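Local coordinates for protein DNMT2 (Spodoptera frugiperda, PDB 4H0N) that probably methylates carbon 5 of a cytosine in the anticodon loop of tRNA(Asp), using S-adenosylmethionine, and also acts on cytosines in DNA, at residues 146-151 with 325-330; 193-198 with 291-296. The protein carries 3 engineered substitutions. All coordinates share one frame; numbering follows the deposited sequence.

Interaction 1: residues 146-151 with 325-330; sequences FLLCPS and SELLKI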
loop_
_atom_site.group_PDB
_atom_site.type_symbol
_atom_site.label_atom_id
_atom_site.label_comp_id
_atom_site.label_asym_id
_atom_site.label_seq_id
_atom_site.Cartn_x
_atom_site.Cartn_y
_atom_site.Cartn_z
ATOM N N PHE A 146 -8.529 0.571 -12.603
ATOM C CA PHE A 146 -9.359 0.986 -11.479
ATOM C C PHE A 146 -8.748 2.178 -10.755
ATOM O O PHE A 146 -7.546 2.420 -10.831
ATOM C CB PHE A 146 -9.511 -0.145 -10.462
ATOM C CG PHE A 146 -10.125 -1.402 -11.013
ATOM C CD1 PHE A 146 -9.336 -2.365 -11.618
ATOM C CD2 PHE A 146 -11.482 -1.646 -10.877
ATOM C CE1 PHE A 146 -9.895 -3.531 -12.100
ATOM C CE2 PHE A 146 -12.045 -2.809 -11.356
ATOM C CZ PHE A 146 -11.252 -3.752 -11.964
ATOM N N LEU A 147 -9.594 2.918 -10.050
ATOM C CA LEU A 147 -9.148 3.881 -9.054
ATOM C C LEU A 147 -9.944 3.612 -7.780
ATOM O O LEU A 147 -11.063 4.106 -7.607
ATOM C CB LEU A 147 -9.346 5.321 -9.534
ATOM C CG LEU A 147 -8.240 5.923 -10.406
ATOM C CD1 LEU A 147 -8.635 7.305 -10.908
ATOM C CD2 LEU A 147 -6.912 5.990 -9.652
ATOM N N LEU A 148 -9.360 2.810 -6.898
ATOM C CA LEU A 148 -10.059 2.322 -5.725
ATOM C C LEU A 148 -9.504 2.854 -4.424
ATOM O O LEU A 148 -8.298 3.065 -4.265
ATOM C CB LEU A 148 -10.016 0.805 -5.680
ATOM C CG LEU A 148 -10.706 0.122 -6.850
ATOM C CD1 LEU A 148 -10.608 -1.377 -6.686
ATOM C CD2 LEU A 148 -12.156 0.564 -6.932
ATOM N N CYS A 149 -10.423 3.058 -3.493
ATOM C CA CYS A 149 -10.111 3.406 -2.128
ATOM C C CYS A 149 -10.672 2.267 -1.289
ATOM O O CYS A 149 -11.707 1.700 -1.637
ATOM C CB CYS A 149 -10.808 4.715 -1.779
ATOM S SG CYS A 149 -10.278 5.432 -0.244
ATOM N N PRO A 150 -9.979 1.902 -0.201
ATOM C CA PRO A 150 -10.466 0.850 0.696
ATOM C C PRO A 150 -11.790 1.217 1.371
ATOM O O PRO A 150 -12.477 0.340 1.884
ATOM C CB PRO A 150 -9.360 0.754 1.752
ATOM C CG PRO A 150 -8.158 1.271 1.098
ATOM C CD PRO A 150 -8.624 2.345 0.162
ATOM N N SER A 151 -12.135 2.501 1.381
ATOM C CA SER A 151 -13.368 2.947 2.020
ATOM C C SER A 151 -14.607 2.476 1.271
ATOM O O SER A 151 -15.707 2.500 1.817
ATOM C CB SER A 151 -13.383 4.469 2.177
ATOM O OG SER A 151 -13.064 5.117 0.958
ATOM N N SER A 325 -7.001 -8.566 -2.910
ATOM C CA SER A 325 -7.667 -9.854 -2.868
ATOM C C SER A 325 -8.942 -9.801 -3.710
ATOM O O SER A 325 -9.243 -10.730 -4.469
ATOM C CB SER A 325 -7.983 -10.228 -1.424
ATOM O OG SER A 325 -8.447 -11.562 -1.334
ATOM N N GLU A 326 -9.679 -8.702 -3.596
ATOM C CA GLU A 326 -10.894 -8.529 -4.389
ATOM C C GLU A 326 -10.633 -8.384 -5.888
ATOM O O GLU A 326 -11.428 -8.847 -6.701
ATOM C CB GLU A 326 -11.728 -7.357 -3.866
ATOM C CG GLU A 326 -12.340 -7.620 -2.499
ATOM C CD GLU A 326 -13.208 -8.868 -2.477
ATOM O OE1 GLU A 326 -14.086 -9.011 -3.359
ATOM O OE2 GLU A 326 -13.007 -9.715 -1.581
ATOM N N LEU A 327 -9.527 -7.738 -6.254
ATOM C CA LEU A 327 -9.169 -7.582 -7.662
ATOM C C LEU A 327 -8.647 -8.898 -8.225
ATOM O O LEU A 327 -8.911 -9.238 -9.382
ATOM C CB LEU A 327 -8.123 -6.480 -7.843
ATOM C CG LEU A 327 -8.559 -5.032 -7.608
ATOM C CD1 LEU A 327 -7.355 -4.118 -7.594
ATOM C CD2 LEU A 327 -9.544 -4.582 -8.664
ATOM N N LEU A 328 -7.907 -9.638 -7.401
ATOM C CA LEU A 328 -7.440 -10.972 -7.779
ATOM C C LEU A 328 -8.607 -11.898 -8.115
ATOM O O LEU A 328 -8.536 -12.654 -9.084
ATOM C CB LEU A 328 -6.562 -11.587 -6.684
ATOM C CG LEU A 328 -5.126 -11.065 -6.579
ATOM C CD1 LEU A 328 -4.448 -11.601 -5.328
ATOM C CD2 LEU A 328 -4.331 -11.444 -7.808
ATOM N N LYS A 329 -9.678 -11.833 -7.325
ATOM C CA LYS A 329 -10.888 -12.601 -7.626
ATOM C C LYS A 329 -11.446 -12.221 -8.992
ATOM O O LYS A 329 -11.821 -13.086 -9.783
ATOM C CB LYS A 329 -11.961 -12.395 -6.556
ATOM C CG LYS A 329 -11.597 -12.977 -5.209
ATOM C CD LYS A 329 -12.618 -12.607 -4.151
ATOM C CE LYS A 329 -12.049 -12.831 -2.766
ATOM N NZ LYS A 329 -13.117 -13.084 -1.764
ATOM N N ILE A 330 -11.490 -10.924 -9.265
ATOM C CA ILE A 330 -12.006 -10.431 -10.531
ATOM C C ILE A 330 -11.097 -10.835 -11.694
ATOM O O ILE A 330 -11.567 -11.331 -12.720
ATOM C CB ILE A 330 -12.183 -8.904 -10.484
ATOM C CG1 ILE A 330 -13.381 -8.551 -9.603
ATOM C CG2 ILE A 330 -12.367 -8.331 -11.875
ATOM C CD1 ILE A 330 -13.560 -7.080 -9.386
#
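Leu327 lays one methyl group on the ring of Phe146, joining helix 321-332 to strand 141-148 at one edge of the Rossmann-like sheet that class I methyltransferases share. CD2 of Leu327 lies 3.6 Å from the centroid of the Phe146 ring and only 13° off its normal, a CH-pi contact over the middle of the face. All six ring carbons share the touch, from 3.6 Å at CE1 of Phe146 to 4.2 Å at CD2 of Phe146, both measured to CD2 of Leu327. The same methyl meets a second neighbour: Leu148 and Leu327 reach toward each other tip to tip, and CD1 of Leu148 stops 3.9 Å from Leu327 CD2. Ring and methyl thus reach this one carbon from directions roughly at right angles.

The strand explains the pairing. Phe146 and Leu148 are two residues apart and so project on the same side of the sheet, toward the helix, while Leu147 between them turns to the other side and touches Glu124. A flat ring offers a broad surface for a methyl; one leucine sets a methyl over the face and the other meets that methyl from the strand, with no polar side-chain atom to satisfy. In Leu148 the branch is fully extended (chi2 -179°), carrying CD1 out to the helix. Further out, the layer continues through Tyr163 on the neighbouring antiparallel strand 161-168, which touches Phe146, Leu148 and Leu327, and through Leu116 on strand 114-119, which Leu327 also meets.

Elsewhere on the helix, Lys329 NZ and Glu326 OE2 form a salt bridge whose hydrogen bond is weak, turned from the sheet, as charges near solvent would. One helical turn past Leu327, Ile330 faces the strand too, its CG2 stopping 4.7 Å from CZ of Phe146.

Interaction 2: residues 193-198 with 291-296; sequences HSLESI and LMIMCF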
loop_
_atom_site.group_PDB
_atom_site.type_symbol
_atom_site.label_atom_id
_atom_site.label_comp_id
_atom_site.label_asym_id
_atom_site.label_seq_id
_atom_site.Cartn_x
_atom_site.Cartn_y
_atom_site.Cartn_z
ATOM N N HIS A 193 -16.751 -0.582 8.673
ATOM C CA HIS A 193 -16.983 -0.751 10.102
ATOM C C HIS A 193 -16.182 0.276 10.900
ATOM O O HIS A 193 -15.219 0.847 10.393
ATOM C CB HIS A 193 -16.614 -2.171 10.537
ATOM C CG HIS A 193 -15.256 -2.610 10.091
ATOM N ND1 HIS A 193 -14.098 -1.951 10.456
ATOM C CD2 HIS A 193 -14.863 -3.646 9.311
ATOM C CE1 HIS A 193 -13.059 -2.563 9.919
ATOM N NE2 HIS A 193 -13.492 -3.591 9.222
ATOM N N SER A 194 -16.577 0.500 12.150
ATOM C CA SER A 194 -15.831 1.387 13.034
ATOM C C SER A 194 -14.438 0.821 13.309
ATOM O O SER A 194 -14.070 -0.240 12.799
ATOM C CB SER A 194 -16.577 1.584 14.350
ATOM O OG SER A 194 -16.495 0.421 15.153
ATOM N N LEU A 195 -13.665 1.528 14.127
ATOM C CA LEU A 195 -12.294 1.125 14.411
ATOM C C LEU A 195 -12.125 0.407 15.751
ATOM O O LEU A 195 -11.005 0.240 16.220
ATOM C CB LEU A 195 -11.376 2.343 14.372
ATOM C CG LEU A 195 -11.152 3.049 13.032
ATOM C CD1 LEU A 195 -10.552 4.428 13.275
ATOM C CD2 LEU A 195 -10.262 2.232 12.095
ATOM N N GLU A 196 -13.223 -0.018 16.368
ATOM C CA GLU A 196 -13.134 -0.692 17.659
ATOM C C GLU A 196 -12.534 -2.085 17.553
ATOM O O GLU A 196 -11.774 -2.501 18.430
ATOM C CB GLU A 196 -14.502 -0.791 18.317
ATOM C CG GLU A 196 -15.132 0.536 18.619
ATOM C CD GLU A 196 -16.311 0.405 19.550
ATOM O OE1 GLU A 196 -17.265 1.197 19.414
ATOM O OE2 GLU A 196 -16.278 -0.494 20.418
ATOM N N SER A 197 -12.895 -2.803 16.491
ATOM C CA SER A 197 -12.405 -4.161 16.264
ATOM C C SER A 197 -10.886 -4.182 16.273
ATOM O O SER A 197 -10.264 -5.144 16.727
ATOM C CB SER A 197 -12.924 -4.712 14.931
ATOM O OG SER A 197 -13.602 -3.712 14.191
ATOM N N ILE A 198 -10.302 -3.096 15.786
ATOM C CA ILE A 198 -8.860 -2.987 15.673
ATOM C C ILE A 198 -8.306 -1.845 16.536
ATOM O O ILE A 198 -7.919 -0.789 16.030
ATOM C CB ILE A 198 -8.440 -2.884 14.190
ATOM C CG1 ILE A 198 -9.183 -1.747 13.486
ATOM C CG2 ILE A 198 -8.789 -4.181 13.475
ATOM C CD1 ILE A 198 -8.990 -1.724 11.979
ATOM N N LEU A 291 -1.431 -2.419 10.573
ATOM C CA LEU A 291 -1.481 -3.697 9.863
ATOM C C LEU A 291 -2.909 -4.233 9.741
ATOM O O LEU A 291 -3.299 -4.738 8.687
ATOM C CB LEU A 291 -0.567 -4.732 10.535
ATOM C CG LEU A 291 0.906 -4.736 10.100
ATOM C CD1 LEU A 291 1.774 -5.509 11.079
ATOM C CD2 LEU A 291 1.053 -5.318 8.701
ATOM N N MET A 292 -3.679 -4.113 10.820
ATOM C CA MET A 292 -5.086 -4.517 10.828
ATOM C C MET A 292 -5.926 -3.583 9.970
ATOM O O MET A 292 -6.839 -4.020 9.272
ATOM C CB MET A 292 -5.643 -4.520 12.250
ATOM C CG MET A 292 -5.125 -5.626 13.141
ATOM S SD MET A 292 -5.459 -7.258 12.464
ATOM C CE MET A 292 -3.796 -7.932 12.419
ATOM N N ILE A 293 -5.617 -2.295 10.044
ATOM C CA ILE A 293 -6.250 -1.294 9.195
ATOM C C ILE A 293 -5.999 -1.569 7.709
ATOM O O ILE A 293 -6.897 -1.405 6.884
ATOM C CB ILE A 293 -5.774 0.130 9.561
ATOM C CG1 ILE A 293 -6.378 0.552 10.899
ATOM C CG2 ILE A 293 -6.161 1.133 8.482
ATOM C CD1 ILE A 293 -5.732 1.784 11.510
ATOM N N MET A 294 -4.787 -2.001 7.370
ATOM C CA MET A 294 -4.471 -2.326 5.980
ATOM C C MET A 294 -4.851 -3.767 5.632
ATOM O O MET A 294 -4.444 -4.302 4.600
ATOM C CB MET A 294 -3.002 -2.053 5.677
ATOM C CG MET A 294 -2.645 -0.586 5.774
ATOM S SD MET A 294 -0.917 -0.286 5.404
ATOM C CE MET A 294 -0.918 -0.502 3.628
ATOM N N CYS A 295 -5.633 -4.375 6.520
ATOM C CA CYS A 295 -6.246 -5.679 6.302
ATOM C C CYS A 295 -5.253 -6.822 6.157
ATOM O O CYS A 295 -5.517 -7.791 5.451
ATOM C CB CYS A 295 -7.206 -5.635 5.113
ATOM S SG CYS A 295 -8.550 -4.449 5.329
ATOM N N PHE A 296 -4.114 -6.714 6.825
ATOM C CA PHE A 296 -3.221 -7.857 6.934
ATOM C C PHE A 296 -3.839 -8.853 7.911
ATOM O O PHE A 296 -4.652 -8.472 8.758
ATOM C CB PHE A 296 -1.839 -7.427 7.419
ATOM C CG PHE A 296 -0.957 -6.874 6.336
ATOM C CD1 PHE A 296 -1.233 -5.648 5.752
ATOM C CD2 PHE A 296 0.170 -7.568 5.919
ATOM C CE1 PHE A 296 -0.408 -5.130 4.763
ATOM C CE2 PHE A 296 0.998 -7.054 4.929
ATOM C CZ PHE A 296 0.706 -5.834 4.351
#
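A Schellman motif closes helix 287-293, and Ile198 from the loop 193-198 rests against the last turn of that helix by touching Met292 and Ile293. The contact is wholly apolar. CG2 of Ile198 comes up against CB of Met292 at 3.4 Å, the two side chains crossing obliquely. Met292 offers little more than the root of its chain here, because it bends at chi2 (-58°) and carries the rest of the chain away from the loop. The other branch of Ile198 goes to the next residue: CG1 sits between the backbone N and the carbonyl carbon (chi1 54°), and from there CD1 reaches to 3.6 Å from CG1 of Ile293, crossing that side chain at about a right angle. A beta-branched residue suits this place, since one side chain can meet two consecutive helix residues. With an alanine here both branches are gone, and Met292 CB and Ile293 CG1 would probably lose their main apolar partner from the loop. Leu195 adds a looser touch, its CD2 lying 4.4 Å from Ile293 CG1.

The loop is shaped by polar bonds of its own: His193 ND1 donates to Ser194 O at 2.9 Å, the acceptor 18° out of the imidazole plane, while the backbone of Leu195 bonds to Lys225.

On the helix side, Cys295 takes a positive phi, the left-handed turn that lets Phe296 N bond to Leu291 O and Cys295 N to Met292 O, the paired bonds that define a Schellman C-cap.

Both contacts are apolar and have no hydrogen bond across them, yet they sit differently in the fold. Interaction 1 is fully buried and joins helix to sheet within the Rossmann-like core; interaction 2, partly buried, sets an irregular loop against the end of a short helix. Their chemistry differs as well: an aromatic face receives a methyl in the first, whereas only aliphatic carbons meet in the second. Along the chain 193-198 with 291-296 is nested inside the loop closed by 146-151 with 325-330, and their centres are about 17 Å apart. Helix 321-332 connects them: it supplies Leu327 to interaction 1, and near its start Val321 and Lys322 touch Phe296 and Cys295.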